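Local coordinates for extracellular solute-binding protein, family 1 (Bifidobacterium longum subsp. infantis, PDB 6FTH) that probably captures human milk oligosaccharides outside the cell and delivers them to an ABC transporter for uptake, at residues G26-P38 and G81-P93. Residues are numbered along the deposited sequence; the frame is centred on the assembly and turned at random.
Sequences GKPIVSVLVVKRP and GKIADVSLHAFFP
Ser31 and Asp85 open a parallel strand pairing, 29-36 beside 86-88, in a mixed sheet ordered 59-66, 29-36, 86-88, 339-343, of a periplasmic-binding-protein-type lobe, and illustrate how side chains can start a ladder that backbone bonds continue. Just ahead of them, a water donates both to Ile29 O and to Asp85 OD2. Ser31 N donates to Asp85 OD2 at 3.0 Å, coming from above the carboxylate plane. In return Ser31 OG, placed between its own backbone N and carbonyl carbon (chi1 52°), takes Asp85 N in an almost straight bond (3.0 Å, 176°). The backbone ladder then starts from Ser31 O to Val86 N. Val32 lies side by side with Val86, CG1 to CG1 4.0 Å; Phe341 of the neighbouring strand packs against Val86 and Leu88. Leu33 continues the ladder, its N to Val86 O (2.8 Å) and its O to Leu88 N. On the other face, Leu33 CB rests on Ala84 CB at 3.9 Å, and Leu33 also touches Trp70 of helix 67-80. Val34 CG2 meets Leu88 CD1 on the Val32 face. Val35 N closes the ladder on Leu88 O. Beyond it stands His89, whose ring nitrogens bond Asp339 and Glu67; Val35 O lies in the plane of the His89 ring, at its edge, 3.2 Å from His89 CD2.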
ATOM      1  N   GLY A  26      31.922  27.761  -8.518  1.00 50.31           N
ATOM      2  CA  GLY A  26      31.855  27.825  -7.076  1.00 47.47           C
ATOM      3  C   GLY A  26      30.587  27.284  -6.453  1.00 44.60           C
ATOM      4  O   GLY A  26      30.411  27.426  -5.238  1.00 46.63           O
ATOM      5  N   LYS A  27      29.702  26.664  -7.230  1.00 45.14           N
ATOM      6  CA  LYS A  27      28.445  26.206  -6.650  1.00 36.87           C
ATOM      7  C   LYS A  27      28.644  24.875  -5.925  1.00 35.86           C
ATOM      8  O   LYS A  27      29.402  24.021  -6.393  1.00 32.96           O
ATOM      9  CB  LYS A  27      27.386  26.039  -7.733  1.00 35.59           C
ATOM     10  CG  LYS A  27      26.875  27.352  -8.287  1.00 37.72           C
ATOM     11  CD  LYS A  27      25.573  27.163  -9.030  1.00 39.24           C
ATOM     12  CE  LYS A  27      25.060  28.483  -9.574  1.00 42.48           C
ATOM     13  NZ  LYS A  27      23.612  28.387  -9.926  1.00 41.26           N
ATOM     14  N   PRO A  28      27.991  24.675  -4.781  1.00 29.47           N
ATOM     15  CA  PRO A  28      28.149  23.403  -4.073  1.00 31.99           C
ATOM     16  C   PRO A  28      27.560  22.265  -4.879  1.00 28.83           C
ATOM     17  O   PRO A  28      26.506  22.404  -5.507  1.00 27.86           O
ATOM     18  CB  PRO A  28      27.381  23.622  -2.761  1.00 30.07           C
ATOM     19  CG  PRO A  28      26.426  24.735  -3.052  1.00 33.16           C
ATOM     20  CD  PRO A  28      27.114  25.609  -4.050  1.00 30.97           C
ATOM     21  N   ILE A  29      28.253  21.127  -4.852  1.00 27.28           N
ATOM     22  CA  ILE A  29      27.807  19.926  -5.545  1.00 28.43           C
ATOM     23  C   ILE A  29      27.092  19.021  -4.551  1.00 25.70           C
ATOM     24  O   ILE A  29      27.526  18.852  -3.406  1.00 26.88           O
ATOM     25  CB  ILE A  29      28.973  19.189  -6.233  1.00 30.73           C
ATOM     26  CG1 ILE A  29      29.647  20.099  -7.258  1.00 30.30           C
ATOM     27  CG2 ILE A  29      28.453  17.944  -6.942  1.00 33.31           C
ATOM     28  CD1 ILE A  29      30.912  19.490  -7.852  1.00 34.70           C
ATOM     29  N   VAL A  30      25.964  18.476  -4.985  1.00 25.45           N
ATOM     30  CA  VAL A  30      25.158  17.552  -4.196  1.00 21.15           C
ATOM     31  C   VAL A  30      24.867  16.374  -5.103  1.00 17.82           C
ATOM     32  O   VAL A  30      24.245  16.542  -6.150  1.00 20.29           O
ATOM     33  CB  VAL A  30      23.837  18.197  -3.733  1.00 22.68           C
ATOM     34  CG1 VAL A  30      23.000  17.191  -2.933  1.00 24.31           C
ATOM     35  CG2 VAL A  30      24.098  19.456  -2.916  1.00 25.87           C
ATOM     36  N   SER A  31      25.327  15.188  -4.716  1.00 18.09           N
ATOM     37  CA  SER A  31      24.949  13.981  -5.436  1.00 18.70           C
ATOM     38  C   SER A  31      23.599  13.497  -4.924  1.00 18.47           C
ATOM     39  O   SER A  31      23.340  13.520  -3.718  1.00 20.40           O
ATOM     40  CB  SER A  31      25.995  12.878  -5.267  1.00 20.12           C
ATOM     41  OG  SER A  31      26.302  12.635  -3.901  1.00 23.33           O
ATOM     42  N   VAL A  32      22.729  13.109  -5.849  1.00 19.03           N
ATOM     43  CA  VAL A  32      21.360  12.717  -5.522  1.00 16.91           C
ATOM     44  C   VAL A  32      21.046  11.387  -6.198  1.00 16.50           C
ATOM     45  O   VAL A  32      20.895  11.323  -7.424  1.00 19.48           O
ATOM     46  CB  VAL A  32      20.337  13.784  -5.928  1.00 16.55           C
ATOM     47  CG1 VAL A  32      18.951  13.359  -5.465  1.00 18.07           C
ATOM     48  CG2 VAL A  32      20.693  15.130  -5.343  1.00 16.07           C
ATOM     49  N   LEU A  33      20.926  10.330  -5.400  1.00 17.77           N
ATOM     50  CA  LEU A  33      20.429   9.061  -5.906  1.00 18.93           C
ATOM     51  C   LEU A  33      18.908   9.097  -5.891  1.00 16.91           C
ATOM     52  O   LEU A  33      18.301   9.438  -4.864  1.00 16.24           O
ATOM     53  CB  LEU A  33      20.923   7.905  -5.034  1.00 19.75           C
ATOM     54  CG  LEU A  33      20.258   6.549  -5.301  1.00 18.85           C
ATOM     55  CD1 LEU A  33      20.629   6.010  -6.662  1.00 24.98           C
ATOM     56  CD2 LEU A  33      20.650   5.549  -4.196  1.00 22.80           C
ATOM     57  N   VAL A  34      18.293   8.756  -7.020  1.00 16.72           N
ATOM     58  CA  VAL A  34      16.838   8.668  -7.111  1.00 16.26           C
ATOM     59  C   VAL A  34      16.476   7.288  -7.626  1.00 16.44           C
ATOM     60  O   VAL A  34      16.858   6.917  -8.741  1.00 16.68           O
ATOM     61  CB  VAL A  34      16.232   9.738  -8.031  1.00 18.44           C
ATOM     62  CG1 VAL A  34      14.697   9.695  -7.949  1.00 17.40           C
ATOM     63  CG2 VAL A  34      16.783  11.120  -7.729  1.00 20.96           C
ATOM     64  N   VAL A  35      15.742   6.539  -6.822  1.00 15.28           N
ATOM     65  CA  VAL A  35      15.169   5.263  -7.225  1.00 14.79           C
ATOM     66  C   VAL A  35      13.865   5.598  -7.939  1.00 17.38           C
ATOM     67  O   VAL A  35      12.997   6.278  -7.375  1.00 15.77           O
ATOM     68  CB  VAL A  35      14.932   4.352  -6.011  1.00 14.88           C
ATOM     69  CG1 VAL A  35      14.381   3.011  -6.434  1.00 17.24           C
ATOM     70  CG2 VAL A  35      16.222   4.188  -5.191  1.00 16.28           C
ATOM     71  N   LYS A  36      13.752   5.171  -9.194  1.00 15.26           N
ATOM     72  CA  LYS A  36      12.732   5.653 -10.113  1.00 14.74           C
ATOM     73  C   LYS A  36      11.540   4.706 -10.250  1.00 17.53           C
ATOM     74  O   LYS A  36      11.686   3.478 -10.334  1.00 16.75           O
ATOM     75  CB  LYS A  36      13.341   5.867 -11.502  1.00 17.25           C
ATOM     76  CG  LYS A  36      14.410   6.951 -11.586  1.00 15.82           C
ATOM     77  CD  LYS A  36      13.898   8.405 -11.429  1.00 18.40           C
ATOM     78  CE  LYS A  36      12.976   8.846 -12.556  1.00 17.89           C
ATOM     79  NZ  LYS A  36      13.624   8.582 -13.900  1.00 18.47           N
ATOM     80  N   ARG A  37      10.354   5.297 -10.319  1.00 15.92           N
ATOM     81  CA  ARG A  37       9.170   4.561 -10.717  1.00 15.98           C
ATOM     82  C   ARG A  37       9.320   4.100 -12.167  1.00 16.84           C
ATOM     83  O   ARG A  37       9.921   4.796 -12.991  1.00 15.73           O
ATOM     84  CB  ARG A  37       7.976   5.499 -10.662  1.00 17.16           C
ATOM     85  CG  ARG A  37       6.625   4.869 -10.852  1.00 16.45           C
ATOM     86  CD  ARG A  37       5.623   5.968 -11.061  1.00 16.41           C
ATOM     87  NE  ARG A  37       4.252   5.502 -11.137  1.00 19.65           N
ATOM     88  CZ  ARG A  37       3.672   5.021 -12.235  1.00 22.79           C
ATOM     89  NH1 ARG A  37       4.354   4.887 -13.372  1.00 23.99           N
ATOM     90  NH2 ARG A  37       2.398   4.657 -12.200  1.00 28.16           N
ATOM     91  N   PRO A  38       8.757   2.951 -12.519  1.00 16.60           N
ATOM     92  CA  PRO A  38       8.664   2.615 -13.939  1.00 18.44           C
ATOM     93  C   PRO A  38       7.904   3.690 -14.705  1.00 19.35           C
ATOM     94  O   PRO A  38       7.096   4.439 -14.144  1.00 19.15           O
ATOM     95  CB  PRO A  38       7.903   1.284 -13.944  1.00 22.81           C
ATOM     96  CG  PRO A  38       8.189   0.677 -12.620  1.00 21.28           C
ATOM     97  CD  PRO A  38       8.288   1.854 -11.655  1.00 18.69           C
ATOM     98  N   GLY A  81      28.771   1.464   2.933  1.00 27.38           N
ATOM     99  CA  GLY A  81      28.717   2.876   3.240  1.00 30.59           C
ATOM    100  C   GLY A  81      28.860   3.787   2.044  1.00 29.04           C
ATOM    101  O   GLY A  81      29.189   4.961   2.214  1.00 34.03           O
ATOM    102  N   LYS A  82      28.607   3.295   0.832  1.00 29.92           N
ATOM    103  CA  LYS A  82      28.759   4.137  -0.359  1.00 32.46           C
ATOM    104  C   LYS A  82      27.410   4.762  -0.697  1.00 30.13           C
ATOM    105  O   LYS A  82      26.681   4.325  -1.589  1.00 34.39           O
ATOM    106  CB  LYS A  82      29.342   3.357  -1.533  1.00 37.70           C
ATOM    107  CG  LYS A  82      28.536   2.158  -2.035  1.00 40.59           C
ATOM    108  CD  LYS A  82      29.121   1.657  -3.373  1.00 46.66           C
ATOM    109  CE  LYS A  82      28.404   0.419  -3.902  1.00 51.10           C
ATOM    110  NZ  LYS A  82      28.639  -0.799  -3.067  1.00 47.03           N
ATOM    111  N   ILE A  83      27.080   5.824   0.020  1.00 28.21           N
ATOM    112  CA  ILE A  83      25.776   6.459  -0.134  1.00 27.64           C
ATOM    113  C   ILE A  83      25.941   7.846  -0.739  1.00 26.10           C
ATOM    114  O   ILE A  83      26.916   8.557  -0.463  1.00 24.45           O
ATOM    115  CB  ILE A  83      24.967   6.476   1.177  1.00 29.45           C
ATOM    116  CG1 ILE A  83      25.588   7.403   2.203  1.00 30.76           C
ATOM    117  CG2 ILE A  83      24.855   5.044   1.760  1.00 31.31           C
ATOM    118  CD1 ILE A  83      24.664   7.650   3.381  1.00 32.98           C
ATOM    119  N   ALA A  84      24.986   8.218  -1.584  1.00 20.78           N
ATOM    120  CA  ALA A  84      24.964   9.556  -2.149  1.00 21.73           C
ATOM    121  C   ALA A  84      24.667  10.576  -1.055  1.00 19.56           C
ATOM    122  O   ALA A  84      24.163  10.242   0.024  1.00 20.93           O
ATOM    123  CB  ALA A  84      23.887   9.649  -3.222  1.00 19.65           C
ATOM    124  N   ASP A  85      24.996  11.840  -1.330  1.00 19.23           N
ATOM    125  CA  ASP A  85      24.695  12.895  -0.369  1.00 19.22           C
ATOM    126  C   ASP A  85      23.217  12.867   0.002  1.00 18.41           C
ATOM    127  O   ASP A  85      22.850  12.941   1.185  1.00 20.78           O
ATOM    128  CB  ASP A  85      25.045  14.264  -0.953  1.00 21.02           C
ATOM    129  CG  ASP A  85      26.526  14.422  -1.250  1.00 26.15           C
ATOM    130  OD1 ASP A  85      27.358  13.707  -0.635  1.00 25.48           O
ATOM    131  OD2 ASP A  85      26.844  15.283  -2.100  1.00 24.43           O
ATOM    132  N   VAL A  86      22.362  12.781  -1.008  1.00 18.02           N
ATOM    133  CA  VAL A  86      20.915  12.710  -0.843  1.00 15.60           C
ATOM    134  C   VAL A  86      20.418  11.491  -1.602  1.00 17.70           C
ATOM    135  O   VAL A  86      20.847  11.243  -2.734  1.00 17.50           O
ATOM    136  CB  VAL A  86      20.246  13.970  -1.419  1.00 18.73           C
ATOM    137  CG1 VAL A  86      18.738  13.801  -1.459  1.00 17.86           C
ATOM    138  CG2 VAL A  86      20.630  15.203  -0.606  1.00 16.93           C
ATOM    139  N   SER A  87      19.522  10.723  -0.985  1.00 15.20           N
ATOM    140  CA  SER A  87      18.890   9.604  -1.656  1.00 15.54           C
ATOM    141  C   SER A  87      17.376   9.712  -1.513  1.00 13.90           C
ATOM    142  O   SER A  87      16.863   9.949  -0.410  1.00 14.73           O
ATOM    143  CB  SER A  87      19.397   8.280  -1.093  1.00 16.33           C
ATOM    144  OG  SER A  87      20.817   8.253  -1.070  1.00 18.82           O
ATOM    145  N   LEU A  88      16.677   9.510  -2.625  1.00 15.95           N
ATOM    146  CA  LEU A  88      15.225   9.606  -2.702  1.00 12.63           C
ATOM    147  C   LEU A  88      14.629   8.236  -3.029  1.00 14.29           C
ATOM    148  O   LEU A  88      15.041   7.594  -4.009  1.00 14.00           O
ATOM    149  CB  LEU A  88      14.808  10.596  -3.790  1.00 14.57           C
ATOM    150  CG  LEU A  88      15.442  11.995  -3.764  1.00 14.61           C
ATOM    151  CD1 LEU A  88      14.795  12.841  -4.866  1.00 15.22           C
ATOM    152  CD2 LEU A  88      15.360  12.705  -2.377  1.00 14.29           C
ATOM    153  N   HIS A  89      13.637   7.795  -2.239  1.00 14.68           N
ATOM    154  CA  HIS A  89      12.939   6.526  -2.490  1.00 15.38           C
ATOM    155  C   HIS A  89      13.897   5.342  -2.324  1.00 15.14           C
ATOM    156  O   HIS A  89      13.767   4.307  -2.991  1.00 14.91           O
ATOM    157  CB  HIS A  89      12.230   6.531  -3.861  1.00 14.02           C
ATOM    158  CG  HIS A  89      11.415   5.296  -4.174  1.00 12.29           C
ATOM    159  ND1 HIS A  89      10.792   4.530  -3.210  1.00 15.01           N
ATOM    160  CD2 HIS A  89      11.118   4.709  -5.359  1.00 15.05           C
ATOM    161  CE1 HIS A  89      10.159   3.522  -3.785  1.00 16.44           C
ATOM    162  NE2 HIS A  89      10.343   3.604  -5.087  1.00 14.31           N
ATOM    163  N   ALA A  90      14.859   5.504  -1.418  1.00 13.91           N
ATOM    164  CA  ALA A  90      15.933   4.538  -1.251  1.00 17.04           C
ATOM    165  C   ALA A  90      15.935   3.866   0.111  1.00 19.35           C
ATOM    166  O   ALA A  90      16.029   2.627   0.177  1.00 18.50           O
ATOM    167  CB  ALA A  90      17.277   5.236  -1.505  1.00 17.13           C
ATOM    168  N   PHE A  91      15.850   4.638   1.194  1.00 15.55           N
ATOM    169  CA  PHE A  91      16.053   4.140   2.552  1.00 17.55           C
ATOM    170  C   PHE A  91      14.836   4.374   3.437  1.00 17.77           C
ATOM    171  O   PHE A  91      14.328   5.500   3.546  1.00 16.02           O
ATOM    172  CB  PHE A  91      17.283   4.785   3.186  1.00 16.22           C
ATOM    173  CG  PHE A  91      18.538   4.556   2.398  1.00 16.93           C
ATOM    174  CD1 PHE A  91      19.061   3.286   2.276  1.00 16.53           C
ATOM    175  CD2 PHE A  91      19.208   5.604   1.809  1.00 17.40           C
ATOM    176  CE1 PHE A  91      20.205   3.068   1.523  1.00 16.87           C
ATOM    177  CE2 PHE A  91      20.357   5.392   1.071  1.00 19.69           C
ATOM    178  CZ  PHE A  91      20.861   4.118   0.944  1.00 16.34           C
ATOM    179  N   PHE A  92      14.379   3.307   4.066  1.00 17.54           N
ATOM    180  CA  PHE A  92      13.320   3.386   5.048  1.00 18.55           C
ATOM    181  C   PHE A  92      13.913   3.635   6.421  1.00 18.76           C
ATOM    182  O   PHE A  92      15.110   3.401   6.650  1.00 18.76           O
ATOM    183  CB  PHE A  92      12.551   2.071   5.082  1.00 16.93           C
ATOM    184  CG  PHE A  92      11.660   1.872   3.913  1.00 18.43           C
ATOM    185  CD1 PHE A  92      12.140   1.295   2.750  1.00 20.31           C
ATOM    186  CD2 PHE A  92      10.337   2.285   3.952  1.00 19.38           C
ATOM    187  CE1 PHE A  92      11.309   1.129   1.653  1.00 20.72           C
ATOM    188  CE2 PHE A  92       9.505   2.115   2.847  1.00 18.81           C
ATOM    189  CZ  PHE A  92       9.995   1.546   1.709  1.00 19.13           C
ATOM    190  N   PRO A  93      13.097   4.090   7.372  1.00 16.87           N
ATOM    191  CA  PRO A  93      13.613   4.273   8.730  1.00 19.67           C
ATOM    192  C   PRO A  93      14.290   3.027   9.273  1.00 22.41           C
ATOM    193  O   PRO A  93      15.342   3.139   9.907  1.00 20.05           O
ATOM    194  CB  PRO A  93      12.354   4.643   9.522  1.00 18.90           C
ATOM    195  CG  PRO A  93      11.488   5.374   8.503  1.00 21.01           C
ATOM    196  CD  PRO A  93      11.733   4.627   7.210  1.00 19.77           C
TER
HETATM  197  O   HOH W   1      27.191  17.692  -0.809  1.00 31.66           O